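Local structure of nucleoporin NUP82 (Saccharomyces cerevisiae, 3PBP) at residues Glu220-Leu225 with Asn309-Ile314. The protein is a structural component of the nuclear pore complex; this chain is the protein's N-terminal domain, holding the region that interacts with NUP116. The protein carries 1 engineered substitution. Numbering follows the deposited sequence.
Sequences EKDLNL and NGQNEI
Lys221, in the first turn of helix 220-235, reaches across to the turn ahead of strand 313-319 and donates a hydrogen bond from NZ to the backbone O of Asn309 at 3.0 Å. The ammonium meets this carbonyl almost head-on, with a C=O...NZ angle of 163°. A long, flexible lysine suits the task: with CG anti to the backbone N (chi1 178°) and every later torsion also extended, it spans the gap between two backbones whose nearest CA atoms, those of Asp222 and Gly310, are 8.8 Å apart.

Gln311 comes the other way, its chain extended beyond CG, and sets its amide between two helix residues. NE2 lies 3.1 Å from OD1 of Asp222. The carboxylate and amide planes are turned 35° from each other. OE1 lies 3.4 Å from the CD2 methyl of Leu225. The amide thus has a polar end beside the carboxylate and its oxygen beside a leucine methyl.

Behind this first shell, Asn219 OD1 accepts a hydrogen bond from the backbone N of Asp222 at the start of the helix. On the loop side, Asp308 holds the turn through Gly310 N and Asn312 ND2. The small, largely polar surface contact joins a helical insertion to the hairpin turn linking strands 299-306 and 313-319, in what the succession of four-stranded antiparallel sheets indicates is a beta-propeller.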
ATOM      1  N   GLU A 220     -12.060  21.437  -7.616  1.00 52.93           N
ATOM      2  CA  GLU A 220     -11.199  22.499  -8.105  1.00 56.11           C
ATOM      3  C   GLU A 220     -10.028  22.856  -7.191  1.00 55.76           C
ATOM      4  O   GLU A 220      -8.930  23.107  -7.676  1.00 53.91           O
ATOM      5  CB  GLU A 220     -12.022  23.749  -8.397  1.00 58.11           C
ATOM      6  CG  GLU A 220     -11.335  24.655  -9.387  1.00 63.59           C
ATOM      7  CD  GLU A 220     -12.002  25.998  -9.501  1.00 66.99           C
ATOM      8  OE1 GLU A 220     -12.044  26.732  -8.482  1.00 68.18           O
ATOM      9  OE2 GLU A 220     -12.483  26.314 -10.614  1.00 69.70           O
ATOM     10  N   LYS A 221     -10.274  22.885  -5.883  1.00 55.86           N
ATOM     11  CA  LYS A 221      -9.256  23.203  -4.887  1.00 55.26           C
ATOM     12  C   LYS A 221      -8.126  22.198  -4.973  1.00 55.48           C
ATOM     13  O   LYS A 221      -6.958  22.579  -5.052  1.00 55.81           O
ATOM     14  CB  LYS A 221      -9.875  23.153  -3.489  1.00 58.43           C
ATOM     15  CG  LYS A 221      -8.942  23.423  -2.337  1.00 58.54           C
ATOM     16  CD  LYS A 221      -9.691  23.269  -1.029  1.00 62.28           C
ATOM     17  CE  LYS A 221      -8.751  23.389   0.172  1.00 66.73           C
ATOM     18  NZ  LYS A 221      -9.380  22.991   1.485  1.00 67.80           N
ATOM     19  N   ASP A 222      -8.481  20.914  -4.962  1.00 55.27           N
ATOM     20  CA  ASP A 222      -7.493  19.843  -5.041  1.00 56.16           C
ATOM     21  C   ASP A 222      -6.793  19.770  -6.395  1.00 55.68           C
ATOM     22  O   ASP A 222      -5.611  19.439  -6.457  1.00 55.70           O
ATOM     23  CB  ASP A 222      -8.129  18.486  -4.729  1.00 57.95           C
ATOM     24  CG  ASP A 222      -8.503  18.341  -3.268  1.00 60.36           C
ATOM     25  OD1 ASP A 222      -7.824  18.959  -2.411  1.00 60.96           O
ATOM     26  OD2 ASP A 222      -9.468  17.596  -2.979  1.00 63.48           O
ATOM     27  N   LEU A 223      -7.515  20.063  -7.474  1.00 54.88           N
ATOM     28  CA  LEU A 223      -6.900  20.031  -8.796  1.00 54.91           C
ATOM     29  C   LEU A 223      -5.774  21.078  -8.871  1.00 55.47           C
ATOM     30  O   LEU A 223      -4.698  20.819  -9.421  1.00 54.37           O
ATOM     31  CB  LEU A 223      -7.944  20.300  -9.886  1.00 53.73           C
ATOM     32  CG  LEU A 223      -7.378  20.678 -11.261  1.00 52.07           C
ATOM     33  CD1 LEU A 223      -6.421  19.606 -11.730  1.00 53.30           C
ATOM     34  CD2 LEU A 223      -8.503  20.852 -12.254  1.00 52.52           C
ATOM     35  N   ASN A 224      -6.016  22.257  -8.307  1.00 55.09           N
ATOM     36  CA  ASN A 224      -5.006  23.291  -8.341  1.00 55.66           C
ATOM     37  C   ASN A 224      -3.883  23.020  -7.364  1.00 54.81           C
ATOM     38  O   ASN A 224      -2.759  23.458  -7.577  1.00 53.98           O
ATOM     39  CB  ASN A 224      -5.625  24.669  -8.085  1.00 58.55           C
ATOM     40  CG  ASN A 224      -6.359  25.201  -9.308  1.00 62.35           C
ATOM     41  OD1 ASN A 224      -5.793  25.267 -10.399  1.00 65.25           O
ATOM     42  ND2 ASN A 224      -7.622  25.572  -9.136  1.00 65.16           N
ATOM     43  N   LEU A 225      -4.168  22.292  -6.295  1.00 53.35           N
ATOM     44  CA  LEU A 225      -3.114  22.000  -5.348  1.00 51.36           C
ATOM     45  C   LEU A 225      -2.050  21.111  -6.008  1.00 51.92           C
ATOM     46  O   LEU A 225      -0.859  21.413  -5.921  1.00 52.46           O
ATOM     47  CB  LEU A 225      -3.663  21.325  -4.084  1.00 48.30           C
ATOM     48  CG  LEU A 225      -2.543  20.935  -3.111  1.00 45.93           C
ATOM     49  CD1 LEU A 225      -1.815  22.187  -2.660  1.00 44.76           C
ATOM     50  CD2 LEU A 225      -3.106  20.182  -1.932  1.00 46.20           C
ATOM     51  N   ASN A 309      -7.446  20.707   7.028  1.00 78.92           N
ATOM     52  CA  ASN A 309      -8.289  20.670   5.832  1.00 81.20           C
ATOM     53  C   ASN A 309      -7.514  20.897   4.554  1.00 81.56           C
ATOM     54  O   ASN A 309      -8.096  21.286   3.539  1.00 82.62           O
ATOM     55  CB  ASN A 309      -9.381  21.727   5.924  1.00 83.30           C
ATOM     56  CG  ASN A 309     -10.321  21.479   7.078  1.00 87.06           C
ATOM     57  OD1 ASN A 309     -11.023  20.456   7.115  1.00 87.95           O
ATOM     58  ND2 ASN A 309     -10.337  22.405   8.040  1.00 87.50           N
ATOM     59  N   GLY A 310      -6.207  20.659   4.606  1.00 81.46           N
ATOM     60  CA  GLY A 310      -5.365  20.858   3.442  1.00 79.14           C
ATOM     61  C   GLY A 310      -4.549  19.629   3.110  1.00 78.35           C
ATOM     62  O   GLY A 310      -3.392  19.749   2.697  1.00 79.19           O
ATOM     63  N   GLN A 311      -5.148  18.452   3.291  1.00 75.55           N
ATOM     64  CA  GLN A 311      -4.487  17.176   3.009  1.00 72.56           C
ATOM     65  C   GLN A 311      -3.268  16.864   3.871  1.00 71.36           C
ATOM     66  O   GLN A 311      -2.512  15.945   3.549  1.00 70.99           O
ATOM     67  CB  GLN A 311      -4.074  17.095   1.546  1.00 71.62           C
ATOM     68  CG  GLN A 311      -5.216  17.009   0.581  1.00 72.48           C
ATOM     69  CD  GLN A 311      -4.732  16.906  -0.846  1.00 73.27           C
ATOM     70  OE1 GLN A 311      -3.524  16.952  -1.108  1.00 71.91           O
ATOM     71  NE2 GLN A 311      -5.668  16.764  -1.783  1.00 74.68           N
ATOM     72  N   ASN A 312      -3.059  17.618   4.951  1.00 69.32           N
ATOM     73  CA  ASN A 312      -1.927  17.338   5.828  1.00 67.42           C
ATOM     74  C   ASN A 312      -2.295  16.142   6.720  1.00 66.11           C
ATOM     75  O   ASN A 312      -3.339  16.138   7.381  1.00 64.20           O
ATOM     76  CB  ASN A 312      -1.561  18.574   6.666  1.00 67.56           C
ATOM     77  CG  ASN A 312      -0.794  19.632   5.854  1.00 68.18           C
ATOM     78  OD1 ASN A 312       0.201  19.333   5.183  1.00 66.26           O
ATOM     79  ND2 ASN A 312      -1.254  20.871   5.926  1.00 68.13           N
ATOM     80  N   GLU A 313      -1.431  15.126   6.724  1.00 64.40           N
ATOM     81  CA  GLU A 313      -1.682  13.899   7.477  1.00 63.14           C
ATOM     82  C   GLU A 313      -0.511  13.311   8.253  1.00 61.64           C
ATOM     83  O   GLU A 313       0.651  13.697   8.084  1.00 62.76           O
ATOM     84  CB  GLU A 313      -2.163  12.819   6.519  1.00 63.45           C
ATOM     85  CG  GLU A 313      -1.281  12.750   5.289  1.00 64.24           C
ATOM     86  CD  GLU A 313      -1.455  11.480   4.504  1.00 64.78           C
ATOM     87  OE1 GLU A 313      -2.597  10.998   4.404  1.00 64.17           O
ATOM     88  OE2 GLU A 313      -0.444  10.972   3.972  1.00 66.99           O
ATOM     89  N   ILE A 314      -0.847  12.335   9.083  1.00 58.60           N
ATOM     90  CA  ILE A 314       0.120  11.632   9.885  1.00 57.34           C
ATOM     91  C   ILE A 314      -0.050  10.162   9.560  1.00 56.54           C
ATOM     92  O   ILE A 314      -1.172   9.656   9.508  1.00 55.39           O
ATOM     93  CB  ILE A 314      -0.126  11.868  11.390  1.00 58.78           C
ATOM     94  CG1 ILE A 314       0.288  13.289  11.760  1.00 58.92           C
ATOM     95  CG2 ILE A 314       0.673  10.873  12.231  1.00 57.57           C
ATOM     96  CD1 ILE A 314      -0.083  13.642  13.159  1.00 61.26           C
TER